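Local coordinates for protein ribokinase (Cryptococcus neoformans var. grubii serotype A, PDB 6CW5) that probably catalyses the ATP- and magnesium-dependent phosphorylation of D-ribose to D-ribose 5-phosphate, at residues V147-S150 with S151-Y155; P174-P178 with A179-E183. One frame throughout, in Å; residues are numbered along the deposited sequence.

How the interactions relate
Two helix starts in one domain show how a dimer can add partners to the first turn of a helix. Interaction 1 (147-155) follows strand 140-143 and opens helix 149-161; interaction 2 (174-183) comes later, after strand 167-170, and opens the short helix 178-183. The two strands are parallel neighbours in the nine-stranded sheet. The centres of the contacts lie about 13 Å apart, and Leu149 joins them, its CD2 3.5 Å from Gln180 CD and its CD1 3.9 Å from Leu176 CD2. Both reach the second subunit, where Gln180 NE2 bonds to Thr130 O, so the two helix starts together form part of the homodimer interface.

Interaction 1: residues V147-S150 with S151-Y155; sequences VPLS and STLAY
The flat carbonyl group of Pro148 is met by two N-H groups of the following turn from different directions: Thr152 N lies in its plane, 3.2 Å from Pro148 O, while Ser151 N stands 54° out of that plane at 2.9 Å from the same oxygen. The second bond is the more bent, with an N-H...O angle of 132°. Pro148 is the N-cap residue, and its ring offers no side-chain acceptor; the N-H of Leu149 bonds instead to Thr130 OG1 of the second subunit. Regular helical bonds follow, from Leu153 N to Leu149 O and from Ala154 N to Ser150 O. This is the start of the helix in the beta-alpha-beta unit made by strand 140-143, helix 149-161 and strand 167-170, a building block of the pfkB kinase fold. Before the cap, a water spans the turn, donating to Val147 O (2.8 Å) and accepting from Thr152 OG1 (2.6 Å). Val147 CG2 touches Thr152 OG1 at 3.4 Å, the two side chains crossing at about a right angle. One turn on, Leu149 CG rests 3.8 Å from Leu153 CD1; with CG anti to the backbone N (chi1 179°), the branched end of Leu149 leans forward along the helix, toward Leu153. Ser150 OG bonds to its counterpart in the second subunit, and Ser151 OG to Arg18.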
loop_
_atom_site.group_PDB
_atom_site.type_symbol
_atom_site.label_atom_id
_atom_site.label_comp_id
_atom_site.label_asym_id
_atom_site.label_seq_id
_atom_site.Cartn_x
_atom_site.Cartn_y
_atom_site.Cartn_z
ATOM N N VAL A 147 -1.607 4.274 9.513
ATOM C CA VAL A 147 -1.928 4.548 8.115
ATOM C C VAL A 147 -2.081 3.199 7.426
ATOM O O VAL A 147 -1.835 2.164 8.082
ATOM C CB VAL A 147 -0.851 5.441 7.464
ATOM C CG1 VAL A 147 -0.686 6.699 8.315
ATOM C CG2 VAL A 147 0.504 4.684 7.326
ATOM N N PRO A 148 -2.486 3.133 6.138
ATOM C CA PRO A 148 -2.750 1.823 5.533
ATOM C C PRO A 148 -1.486 0.998 5.554
ATOM O O PRO A 148 -0.409 1.499 5.225
ATOM C CB PRO A 148 -3.151 2.152 4.083
ATOM C CG PRO A 148 -3.751 3.548 4.195
ATOM C CD PRO A 148 -2.880 4.235 5.225
ATOM N N LEU A 149 -1.622 -0.278 5.936
ATOM C CA LEU A 149 -0.413 -1.088 6.101
ATOM C C LEU A 149 0.355 -1.201 4.792
ATOM O O LEU A 149 1.588 -1.236 4.791
ATOM C CB LEU A 149 -0.763 -2.478 6.623
ATOM C CG LEU A 149 0.427 -3.451 6.829
ATOM C CD1 LEU A 149 1.456 -2.862 7.797
ATOM C CD2 LEU A 149 -0.112 -4.842 7.328
ATOM N N SER A 150 -0.353 -1.287 3.655
ATOM C CA SER A 150 0.362 -1.405 2.396
ATOM C C SER A 150 1.294 -0.219 2.184
ATOM O O SER A 150 2.357 -0.369 1.554
ATOM C CB SER A 150 -0.605 -1.540 1.214
ATOM O OG SER A 150 -1.376 -0.365 1.022
ATOM N N SER A 151 0.911 0.960 2.678
ATOM C CA SER A 151 1.763 2.144 2.502
ATOM C C SER A 151 2.986 2.053 3.404
ATOM O O SER A 151 4.123 2.247 2.954
ATOM C CB SER A 151 0.943 3.417 2.765
ATOM O OG SER A 151 1.685 4.606 2.467
ATOM N N THR A 152 2.785 1.698 4.676
ATOM C CA THR A 152 3.926 1.435 5.546
ATOM C C THR A 152 4.858 0.380 4.932
ATOM O O THR A 152 6.079 0.560 4.900
ATOM C CB THR A 152 3.429 1.003 6.924
ATOM O OG1 THR A 152 2.740 2.095 7.557
ATOM C CG2 THR A 152 4.603 0.518 7.821
ATOM N N LEU A 153 4.296 -0.728 4.426
ATOM C CA LEU A 153 5.139 -1.760 3.809
ATOM C C LEU A 153 5.936 -1.200 2.629
ATOM O O LEU A 153 7.117 -1.543 2.436
ATOM C CB LEU A 153 4.263 -2.918 3.324
ATOM C CG LEU A 153 3.572 -3.678 4.463
ATOM C CD1 LEU A 153 2.546 -4.601 3.846
ATOM C CD2 LEU A 153 4.615 -4.503 5.215
ATOM N N ALA A 154 5.282 -0.390 1.793
ATOM C CA ALA A 154 5.956 0.156 0.616
ATOM C C ALA A 154 7.135 1.038 1.017
ATOM O O ALA A 154 8.223 0.943 0.426
ATOM C CB ALA A 154 4.943 0.938 -0.237
ATOM N N TYR A 155 6.941 1.910 2.011
ATOM C CA TYR A 155 8.031 2.802 2.408
ATOM C C TYR A 155 9.169 2.028 3.070
ATOM O O TYR A 155 10.351 2.290 2.800
ATOM C CB TYR A 155 7.525 3.871 3.371
ATOM C CG TYR A 155 6.799 5.013 2.693
ATOM C CD1 TYR A 155 5.608 4.800 2.008
ATOM C CD2 TYR A 155 7.318 6.303 2.728
ATOM C CE1 TYR A 155 4.944 5.880 1.395
ATOM C CE2 TYR A 155 6.667 7.367 2.133
ATOM C CZ TYR A 155 5.476 7.145 1.465
ATOM O OH TYR A 155 4.831 8.211 0.849
HETATM O O HOH W 1 0.628 0.978 8.626
#

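Interaction 2: residues P174-P178 with A179-E183; sequences PMLTP and AQLRE
Ala179 follows Pro178 directly, and its CB lies 4.2 Å from Thr177 OG1, on a side where Thr132 of the second subunit also packs. Gln180 then closes a capping box, in which the N-cap residue and the residue three further on exchange side-chain-to-backbone bonds. Its backbone N donates to Thr177 OG1 at 3.2 Å, and its side-chain OE1 accepts from Thr177 N at 3.0 Å, with the donor 43° out of the amide carbonyl plane. The reciprocal pair satisfies the threonine N-H and restrains the amide. With chi1 of 73°, Thr177 holds OG1 between its own N and carbonyl carbon, turned to the first helical turn; Thr177 OG1 also shares a hydrogen bond with Thr132 OG1 of the second subunit. Leu181 comes next, its N bonded to Thr177 O at 2.9 Å, and its methyl groups pack on both loop residues: CD1 nearest Met175 SD (3.8 Å), CD2 nearest Leu176 CB (3.7 Å). Arg182 N donates to Pro178 O, and a bend at chi3 (-73°) folds its guanidinium back so that Pro178 O sits over the centre of one face, 3.7 Å above the plane. NH1 lies 3.6 Å from Pro178 CB and bonds to Ala205 O. Helix 178-183 and the loop before it touch two other helices: Pro178 and Leu181 meet Ala205 of helix 196-205, to which Met175 also reaches, whereas Leu176 and Gln180 pack on helix 149-161.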
loop_
_atom_site.group_PDB
_atom_site.type_symbol
_atom_site.label_atom_id
_atom_site.label_comp_id
_atom_site.label_asym_id
_atom_site.label_seq_id
_atom_site.Cartn_x
_atom_site.Cartn_y
_atom_site.Cartn_z
ATOM N N PRO A 174 -1.365 0.923 16.044
ATOM C CA PRO A 174 -1.941 -0.201 16.817
ATOM C C PRO A 174 -1.398 -1.532 16.335
ATOM O O PRO A 174 -0.842 -1.566 15.259
ATOM C CB PRO A 174 -3.435 -0.099 16.517
ATOM C CG PRO A 174 -3.500 0.659 15.166
ATOM C CD PRO A 174 -2.380 1.650 15.261
ATOM N N MET A 175 -1.557 -2.608 17.112
ATOM C CA MET A 175 -0.930 -3.875 16.756
ATOM C C MET A 175 -1.506 -4.439 15.454
ATOM O O MET A 175 -2.709 -4.313 15.168
ATOM C CB MET A 175 -1.105 -4.879 17.916
ATOM C CG MET A 175 -0.405 -6.240 17.714
ATOM S SD MET A 175 1.288 -6.160 17.200
ATOM C CE MET A 175 2.024 -5.222 18.567
ATOM N N LEU A 176 -0.622 -5.038 14.655
ATOM C CA LEU A 176 -0.956 -5.731 13.418
ATOM C C LEU A 176 -1.612 -7.066 13.752
ATOM O O LEU A 176 -1.455 -7.587 14.860
ATOM C CB LEU A 176 0.323 -5.966 12.575
ATOM C CG LEU A 176 0.911 -4.716 11.876
ATOM C CD1 LEU A 176 1.459 -3.713 12.888
ATOM C CD2 LEU A 176 2.044 -5.138 10.921
ATOM N N THR A 177 -2.357 -7.633 12.784
ATOM C CA THR A 177 -2.917 -8.962 12.990
ATOM C C THR A 177 -1.782 -9.983 13.015
ATOM O O THR A 177 -0.692 -9.731 12.485
ATOM C CB THR A 177 -3.934 -9.339 11.904
ATOM O OG1 THR A 177 -3.250 -9.626 10.668
ATOM C CG2 THR A 177 -4.925 -8.209 11.656
ATOM N N PRO A 178 -2.004 -11.155 13.623
ATOM C CA PRO A 178 -0.902 -12.136 13.672
ATOM C C PRO A 178 -0.420 -12.522 12.289
ATOM O O PRO A 178 0.789 -12.633 12.061
ATOM C CB PRO A 178 -1.524 -13.315 14.446
ATOM C CG PRO A 178 -2.496 -12.613 15.394
ATOM C CD PRO A 178 -3.095 -11.490 14.547
ATOM N N ALA A 179 -1.331 -12.678 11.326
ATOM C CA ALA A 179 -0.870 -13.024 9.981
ATOM C C ALA A 179 -0.036 -11.894 9.375
ATOM O O ALA A 179 0.985 -12.136 8.717
ATOM C CB ALA A 179 -2.074 -13.363 9.092
ATOM N N GLN A 180 -0.451 -10.650 9.587
ATOM C CA GLN A 180 0.349 -9.536 9.093
ATOM C C GLN A 180 1.740 -9.531 9.715
ATOM O O GLN A 180 2.726 -9.259 9.031
ATOM C CB GLN A 180 -0.361 -8.220 9.391
ATOM C CG GLN A 180 -1.577 -8.012 8.506
ATOM C CD GLN A 180 -2.455 -6.872 8.979
ATOM O OE1 GLN A 180 -2.280 -6.326 10.086
ATOM N NE2 GLN A 180 -3.401 -6.486 8.128
ATOM N N LEU A 181 1.838 -9.792 11.022
ATOM C CA LEU A 181 3.153 -9.860 11.657
ATOM C C LEU A 181 3.998 -10.966 11.036
ATOM O O LEU A 181 5.187 -10.767 10.744
ATOM C CB LEU A 181 3.003 -10.086 13.176
ATOM C CG LEU A 181 2.319 -8.931 13.921
ATOM C CD1 LEU A 181 1.973 -9.439 15.341
ATOM C CD2 LEU A 181 3.274 -7.730 13.985
ATOM N N ARG A 182 3.400 -12.133 10.795
ATOM C CA ARG A 182 4.176 -13.237 10.237
ATOM C C ARG A 182 4.638 -12.983 8.815
ATOM O O ARG A 182 5.634 -13.588 8.381
ATOM C CB ARG A 182 3.366 -14.537 10.267
ATOM C CG ARG A 182 3.124 -15.053 11.663
ATOM C CD ARG A 182 2.407 -16.414 11.630
ATOM N NE ARG A 182 0.997 -16.328 11.245
ATOM C CZ ARG A 182 -0.004 -16.262 12.118
ATOM N NH1 ARG A 182 0.240 -16.231 13.430
ATOM N NH2 ARG A 182 -1.251 -16.210 11.682
ATOM N N GLU A 183 3.974 -12.088 8.091
ATOM C CA GLU A 183 4.325 -11.833 6.693
ATOM C C GLU A 183 5.095 -10.536 6.517
ATOM O O GLU A 183 5.464 -10.199 5.389
ATOM C CB GLU A 183 3.042 -11.792 5.847
ATOM C CG GLU A 183 2.414 -13.193 5.725
ATOM C CD GLU A 183 0.923 -13.165 5.469
ATOM O OE1 GLU A 183 0.454 -12.204 4.822
ATOM O OE2 GLU A 183 0.231 -14.105 5.932
#